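Local structure of hypothetical protein, GDSL-like Lipase/Acylhydrolase family protein (Bacteroides uniformis, 4M8K) at residues S31-H36 and N55-V60; E62-R67 and Q209-I214. The protein probably hydrolyses ester bonds, as a putative lipase or acylhydrolase of the GDSL-like family, though its substrate is not established. All coordinates share one frame; numbering follows the deposited sequence.

Contact 1. Residues S31-H36 and N55-V60; sequences STFYGH and NDVTKV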
loop_
_atom_site.group_PDB
_atom_site.type_symbol
_atom_site.label_atom_id
_atom_site.label_comp_id
_atom_site.label_asym_id
_atom_site.label_seq_id
_atom_site.Cartn_x
_atom_site.Cartn_y
_atom_site.Cartn_z
ATOM N N SER A 31 0.331 -5.904 -3.795
ATOM C CA SER A 31 0.652 -6.511 -2.495
ATOM C C SER A 31 -0.265 -7.696 -2.160
ATOM O O SER A 31 -0.315 -8.159 -1.006
ATOM C CB SER A 31 0.598 -5.412 -1.424
ATOM O OG SER A 31 1.548 -4.393 -1.705
ATOM N N THR A 32 -1.000 -8.198 -3.154
ATOM C CA THR A 32 -1.900 -9.330 -2.946
ATOM C C THR A 32 -1.263 -10.646 -3.351
ATOM O O THR A 32 -0.382 -10.684 -4.199
ATOM C CB THR A 32 -3.265 -9.278 -3.718
ATOM O OG1 THR A 32 -3.074 -9.282 -5.156
ATOM C CG2 THR A 32 -4.089 -8.094 -3.264
ATOM N N PHE A 33 -1.726 -11.716 -2.712
ATOM C CA PHE A 33 -1.528 -13.100 -3.187
ATOM C C PHE A 33 -2.651 -13.922 -2.585
ATOM O O PHE A 33 -2.900 -13.860 -1.357
ATOM C CB PHE A 33 -0.131 -13.702 -2.840
ATOM C CG PHE A 33 0.278 -14.824 -3.772
ATOM C CD1 PHE A 33 -0.171 -16.115 -3.548
ATOM C CD2 PHE A 33 1.096 -14.583 -4.887
ATOM C CE1 PHE A 33 0.145 -17.152 -4.423
ATOM C CE2 PHE A 33 1.450 -15.603 -5.755
ATOM C CZ PHE A 33 0.958 -16.903 -5.540
ATOM N N TYR A 34 -3.363 -14.635 -3.448
ATOM C CA TYR A 34 -4.430 -15.568 -3.034
ATOM C C TYR A 34 -4.061 -16.378 -1.797
ATOM O O TYR A 34 -2.993 -17.035 -1.762
ATOM C CB TYR A 34 -4.764 -16.515 -4.213
ATOM C CG TYR A 34 -6.032 -17.280 -3.997
ATOM C CD1 TYR A 34 -7.262 -16.616 -3.974
ATOM C CD2 TYR A 34 -6.019 -18.664 -3.778
ATOM C CE1 TYR A 34 -8.433 -17.284 -3.739
ATOM C CE2 TYR A 34 -7.218 -19.363 -3.562
ATOM C CZ TYR A 34 -8.418 -18.651 -3.557
ATOM O OH TYR A 34 -9.619 -19.267 -3.334
ATOM N N GLY A 35 -4.914 -16.340 -0.785
ATOM C CA GLY A 35 -4.716 -17.079 0.462
ATOM C C GLY A 35 -3.826 -16.393 1.473
ATOM O O GLY A 35 -3.575 -16.920 2.542
ATOM N N HIS A 36 -3.311 -15.233 1.144
ATOM C CA HIS A 36 -2.370 -14.561 2.033
ATOM C C HIS A 36 -2.783 -13.126 2.286
ATOM O O HIS A 36 -1.939 -12.273 2.624
ATOM C CB HIS A 36 -0.952 -14.558 1.412
ATOM C CG HIS A 36 -0.340 -15.905 1.334
ATOM N ND1 HIS A 36 0.533 -16.383 2.292
ATOM C CD2 HIS A 36 -0.505 -16.901 0.441
ATOM C CE1 HIS A 36 0.847 -17.633 2.003
ATOM N NE2 HIS A 36 0.225 -17.969 0.890
ATOM N N ASN A 55 1.871 -12.760 -16.537
ATOM C CA ASN A 55 2.761 -12.201 -15.570
ATOM C C ASN A 55 3.396 -13.404 -14.870
ATOM O O ASN A 55 2.716 -14.407 -14.573
ATOM C CB ASN A 55 1.989 -11.303 -14.564
ATOM C CG ASN A 55 2.864 -10.757 -13.423
ATOM O OD1 ASN A 55 3.427 -11.523 -12.622
ATOM N ND2 ASN A 55 2.955 -9.419 -13.321
ATOM N N ASP A 56 4.695 -13.329 -14.638
ATOM C CA ASP A 56 5.452 -14.524 -14.292
ATOM C C ASP A 56 5.518 -14.799 -12.816
ATOM O O ASP A 56 6.188 -15.750 -12.403
ATOM C CB ASP A 56 6.863 -14.430 -14.847
ATOM C CG ASP A 56 7.672 -13.286 -14.267
ATOM O OD1 ASP A 56 7.174 -12.523 -13.410
ATOM O OD2 ASP A 56 8.826 -13.086 -14.758
ATOM N N VAL A 57 4.839 -13.994 -11.983
ATOM C CA VAL A 57 4.781 -14.295 -10.553
ATOM C C VAL A 57 3.786 -15.424 -10.274
ATOM O O VAL A 57 2.617 -15.226 -10.481
ATOM C CB VAL A 57 4.404 -13.051 -9.715
ATOM C CG1 VAL A 57 4.190 -13.427 -8.293
ATOM C CG2 VAL A 57 5.502 -12.029 -9.828
ATOM N N THR A 58 4.272 -16.614 -9.866
ATOM C CA THR A 58 3.397 -17.766 -9.590
ATOM C C THR A 58 3.385 -18.252 -8.098
ATOM O O THR A 58 2.558 -19.050 -7.711
ATOM C CB THR A 58 3.760 -18.963 -10.513
ATOM O OG1 THR A 58 5.040 -19.499 -10.165
ATOM C CG2 THR A 58 3.839 -18.559 -11.980
ATOM N N LYS A 59 4.280 -17.742 -7.271
ATOM C CA LYS A 59 4.465 -18.206 -5.900
ATOM C C LYS A 59 4.523 -17.041 -4.943
ATOM O O LYS A 59 5.114 -16.010 -5.258
ATOM C CB LYS A 59 5.787 -18.962 -5.771
ATOM C CG LYS A 59 5.823 -20.274 -6.532
ATOM C CD LYS A 59 7.188 -20.938 -6.389
ATOM C CE LYS A 59 7.661 -21.594 -7.666
ATOM N NZ LYS A 59 8.525 -22.770 -7.376
ATOM N N VAL A 60 3.944 -17.207 -3.749
ATOM C CA VAL A 60 3.929 -16.115 -2.765
ATOM C C VAL A 60 5.315 -15.666 -2.403
ATOM O O VAL A 60 5.505 -14.517 -2.017
ATOM C CB VAL A 60 3.121 -16.505 -1.501
ATOM C CG1 VAL A 60 3.833 -17.635 -0.730
ATOM C CG2 VAL A 60 2.880 -15.308 -0.611
#
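The ring of Phe-33 lies against the main chain that runs from Thr-58 to Val-60, and this is the tight part of the contact. One face takes Val-60: its backbone N stands 3.5 Å above the ring plane, displaced toward the rim, while Val-60 CB makes a CH-pi contact 4.1 Å from the ring centroid, 17° off the normal. At the far end of the ring the approach is edge-on, with Thr-58 O in the ring plane and 3.4 Å from Phe-33 CZ. Val-57 also comes in at the edge, but more loosely, its CG1 4.3 Å from Phe-33 CE2. The ring reaches this strip of backbone because CG is anti to the backbone N (chi1 -156°). Both segments belong to the long irregular loop between strand 22-27 and helix 64-71 of this putative GDSL-like hydrolase, which is built on a parallel beta-sheet. No hydrogen bond crosses between them; the Phe-33 ring packs on backbone and on Val-60 instead. On the 31-36 side a type II beta turn from Phe-33 to His-36, closed by His-36 N to Phe-33 O, turns the chain back so that a second ring meets Val-60. Val-60 CG2 sits over the centre of the His-36 imidazole, 3.8 Å from its centroid and only 7° off the normal. Were Phe-33 replaced by an alanine, the change is likely to open a gap beside Val-60 and take away the ring face on which its N and CB rest. Toward solvent the contact thins out: the side chains of Thr-58 and Lys-59 start away from the 31-36 segment, and Tyr-34 and Gly-35, at the corners of the turn, are exposed.

Contact 2. Residues E62-R67 and Q209-I214; sequences ETWWYR and QGMQSI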
loop_
_atom_site.group_PDB
_atom_site.type_symbol
_atom_site.label_atom_id
_atom_site.label_comp_id
_atom_site.label_asym_id
_atom_site.label_seq_id
_atom_site.Cartn_x
_atom_site.Cartn_y
_atom_site.Cartn_z
ATOM N N GLU A 62 7.800 -15.079 -4.183
ATOM C CA GLU A 62 8.281 -14.104 -5.168
ATOM C C GLU A 62 7.717 -12.712 -4.915
ATOM O O GLU A 62 8.187 -11.761 -5.520
ATOM C CB GLU A 62 7.900 -14.547 -6.591
ATOM C CG GLU A 62 8.608 -15.803 -7.079
ATOM C CD GLU A 62 7.859 -16.562 -8.150
ATOM O OE1 GLU A 62 6.660 -16.317 -8.386
ATOM O OE2 GLU A 62 8.495 -17.405 -8.784
ATOM N N THR A 63 6.697 -12.569 -4.062
ATOM C CA THR A 63 6.089 -11.240 -3.816
ATOM C C THR A 63 7.077 -10.318 -3.077
ATOM O O THR A 63 7.883 -10.814 -2.274
ATOM C CB THR A 63 4.750 -11.312 -3.019
ATOM O OG1 THR A 63 4.981 -11.799 -1.694
ATOM C CG2 THR A 63 3.751 -12.228 -3.746
ATOM N N TRP A 64 6.953 -9.001 -3.269
ATOM C CA TRP A 64 7.888 -8.042 -2.694
ATOM C C TRP A 64 7.861 -8.134 -1.183
ATOM O O TRP A 64 8.891 -8.013 -0.539
ATOM C CB TRP A 64 7.617 -6.590 -3.153
ATOM C CG TRP A 64 6.373 -5.924 -2.559
ATOM C CD1 TRP A 64 5.146 -5.899 -3.087
ATOM C CD2 TRP A 64 6.307 -5.215 -1.333
ATOM N NE1 TRP A 64 4.271 -5.198 -2.277
ATOM C CE2 TRP A 64 4.964 -4.800 -1.161
ATOM C CE3 TRP A 64 7.247 -4.936 -0.318
ATOM C CZ2 TRP A 64 4.532 -4.086 -0.027
ATOM C CZ3 TRP A 64 6.833 -4.224 0.779
ATOM C CH2 TRP A 64 5.459 -3.832 0.944
ATOM N N TRP A 65 6.660 -8.317 -0.612
ATOM C CA TRP A 65 6.453 -8.184 0.844
ATOM C C TRP A 65 6.887 -9.440 1.608
ATOM O O TRP A 65 7.362 -9.340 2.745
ATOM C CB TRP A 65 4.983 -7.760 1.201
ATOM C CG TRP A 65 3.976 -8.578 0.541
ATOM C CD1 TRP A 65 3.473 -8.376 -0.689
ATOM C CD2 TRP A 65 3.473 -9.817 0.994
ATOM N NE1 TRP A 65 2.661 -9.434 -1.045
ATOM C CE2 TRP A 65 2.629 -10.317 -0.008
ATOM C CE3 TRP A 65 3.634 -10.558 2.170
ATOM C CZ2 TRP A 65 1.931 -11.529 0.126
ATOM C CZ3 TRP A 65 2.919 -11.770 2.313
ATOM C CH2 TRP A 65 2.073 -12.215 1.297
ATOM N N TYR A 66 6.645 -10.609 1.009
ATOM C CA TYR A 66 7.056 -11.880 1.558
ATOM C C TYR A 66 8.576 -11.910 1.607
ATOM O O TYR A 66 9.175 -12.288 2.626
ATOM C CB TYR A 66 6.521 -13.036 0.732
ATOM C CG TYR A 66 6.830 -14.362 1.347
ATOM C CD1 TYR A 66 8.100 -14.906 1.254
ATOM C CD2 TYR A 66 5.853 -15.074 2.048
ATOM C CE1 TYR A 66 8.385 -16.110 1.829
ATOM C CE2 TYR A 66 6.133 -16.293 2.626
ATOM C CZ TYR A 66 7.405 -16.791 2.513
ATOM O OH TYR A 66 7.723 -17.968 3.103
ATOM N N ARG A 67 9.190 -11.452 0.520
ATOM C CA ARG A 67 10.628 -11.319 0.421
ATOM C C ARG A 67 11.127 -10.374 1.454
ATOM O O ARG A 67 12.048 -10.693 2.213
ATOM C CB ARG A 67 11.048 -10.839 -0.971
ATOM C CG ARG A 67 10.983 -11.920 -2.042
ATOM C CD ARG A 67 11.453 -11.364 -3.388
ATOM N NE ARG A 67 12.814 -10.795 -3.349
ATOM C CZ ARG A 67 13.925 -11.488 -3.614
ATOM N NH1 ARG A 67 13.877 -12.773 -3.911
ATOM N NH2 ARG A 67 15.079 -10.894 -3.577
ATOM N N GLN A 209 11.016 -10.126 -11.344
ATOM C CA GLN A 209 12.056 -9.092 -11.276
ATOM C C GLN A 209 11.600 -7.777 -10.592
ATOM O O GLN A 209 12.311 -7.206 -9.734
ATOM C CB GLN A 209 12.561 -8.792 -12.694
ATOM C CG GLN A 209 13.547 -7.642 -12.737
ATOM C CD GLN A 209 13.995 -7.287 -14.142
ATOM O OE1 GLN A 209 13.486 -7.810 -15.149
ATOM N NE2 GLN A 209 14.922 -6.352 -14.217
ATOM N N GLY A 210 10.448 -7.263 -11.004
ATOM C CA GLY A 210 9.892 -6.065 -10.401
ATOM C C GLY A 210 9.679 -6.205 -8.892
ATOM O O GLY A 210 9.978 -5.265 -8.125
HETATM N N MSE A 211 9.196 -7.361 -8.464
HETATM C CA MSE A 211 8.984 -7.622 -7.033
HETATM C C MSE A 211 10.289 -7.563 -6.264
HETATM O O MSE A 211 10.322 -7.039 -5.132
HETATM C CB MSE A 211 8.353 -8.990 -6.800
HETATM C CG MSE A 211 6.947 -9.146 -7.244
HETATM SE SE MSE A 211 5.698 -7.942 -6.293
HETATM C CE MSE A 211 4.011 -8.747 -6.904
ATOM N N GLN A 212 11.373 -8.068 -6.865
ATOM C CA GLN A 212 12.685 -7.991 -6.227
ATOM C C GLN A 212 13.146 -6.574 -6.068
ATOM O O GLN A 212 13.708 -6.199 -5.025
ATOM C CB GLN A 212 13.744 -8.757 -7.007
ATOM C CG GLN A 212 13.480 -10.258 -7.088
ATOM C CD GLN A 212 14.716 -11.047 -7.512
ATOM O OE1 GLN A 212 15.778 -10.482 -7.751
ATOM N NE2 GLN A 212 14.575 -12.352 -7.603
ATOM N N SER A 213 12.919 -5.782 -7.107
ATOM C CA SER A 213 13.307 -4.364 -7.070
ATOM C C SER A 213 12.545 -3.622 -5.989
ATOM O O SER A 213 13.127 -2.749 -5.297
ATOM C CB SER A 213 13.107 -3.723 -8.454
ATOM O OG SER A 213 13.899 -4.394 -9.429
ATOM N N ILE A 214 11.243 -3.909 -5.861
ATOM C CA ILE A 214 10.416 -3.247 -4.817
ATOM C C ILE A 214 10.945 -3.595 -3.424
ATOM O O ILE A 214 11.220 -2.712 -2.609
ATOM C CB ILE A 214 8.918 -3.582 -4.889
ATOM C CG1 ILE A 214 8.316 -3.057 -6.197
ATOM C CG2 ILE A 214 8.205 -2.997 -3.676
ATOM C CD1 ILE A 214 6.902 -3.575 -6.475
#
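Helix 64-71 starts against the side of helix 208-222, the last helix of the chain, and Trp-64 in its first turn meets two residues of that helix. Met-211, a selenomethionine, puts its SE at the edge of the indole, in the ring plane and 3.8 Å from Trp-64 CD1, a Met-aromatic contact. Ile-214 CG2 approaches obliquely, 3.6 Å from Trp-64 CG. Trp-65 CB lies over one face of the indole, whose NE1 is hydrogen-bonded to Ser-31 OG. Just before the helix, Thr-63 is the N-cap; its bond from Tyr-66 N is weak, and its OG1 is also hydrogen-bonded to Val-60 O. Nearer the surface, the Arg-67 guanidinium and the Gln-212 amide are stacked, their planes 13° apart, with Gln-212 CG over the centre of the guanidinium at 3.7 Å from Arg-67 CZ. Arg-67 NE forms a salt bridge with Asp-215, one residue beyond the segment, which adds a charged link between the helices. No hydrogen bond joins the two segments: the interior is largely apolar, with a CA-H...O contact from Trp-64 CA to Met-211 O at 3.6 Å, and the buried Trp-64 N finds no partner there.

Overall arrangement
After strand 22-27 the chain enters a long loop, and contact 1 closes most of it, drawing 55-60 back onto 31-36 across 18 intervening residues that form neither helix nor strand. Two residues on, the chain reaches 62-67 and helix 64-71. Contact 2 closes a far larger loop, through the remaining strands of the parallel sheet, before 209-214 on helix 208-222 returns. The two follow in series, neither nesting nor crossing. The centres of contact 1 and contact 2 nevertheless lie about 10 Å apart. They join directly: Glu-62 OE1 accepts from the backbone N of Thr-58 and Lys-59, tying the loop to the start of helix 64-71, while Val-57 itself touches Met-211 on the final helix.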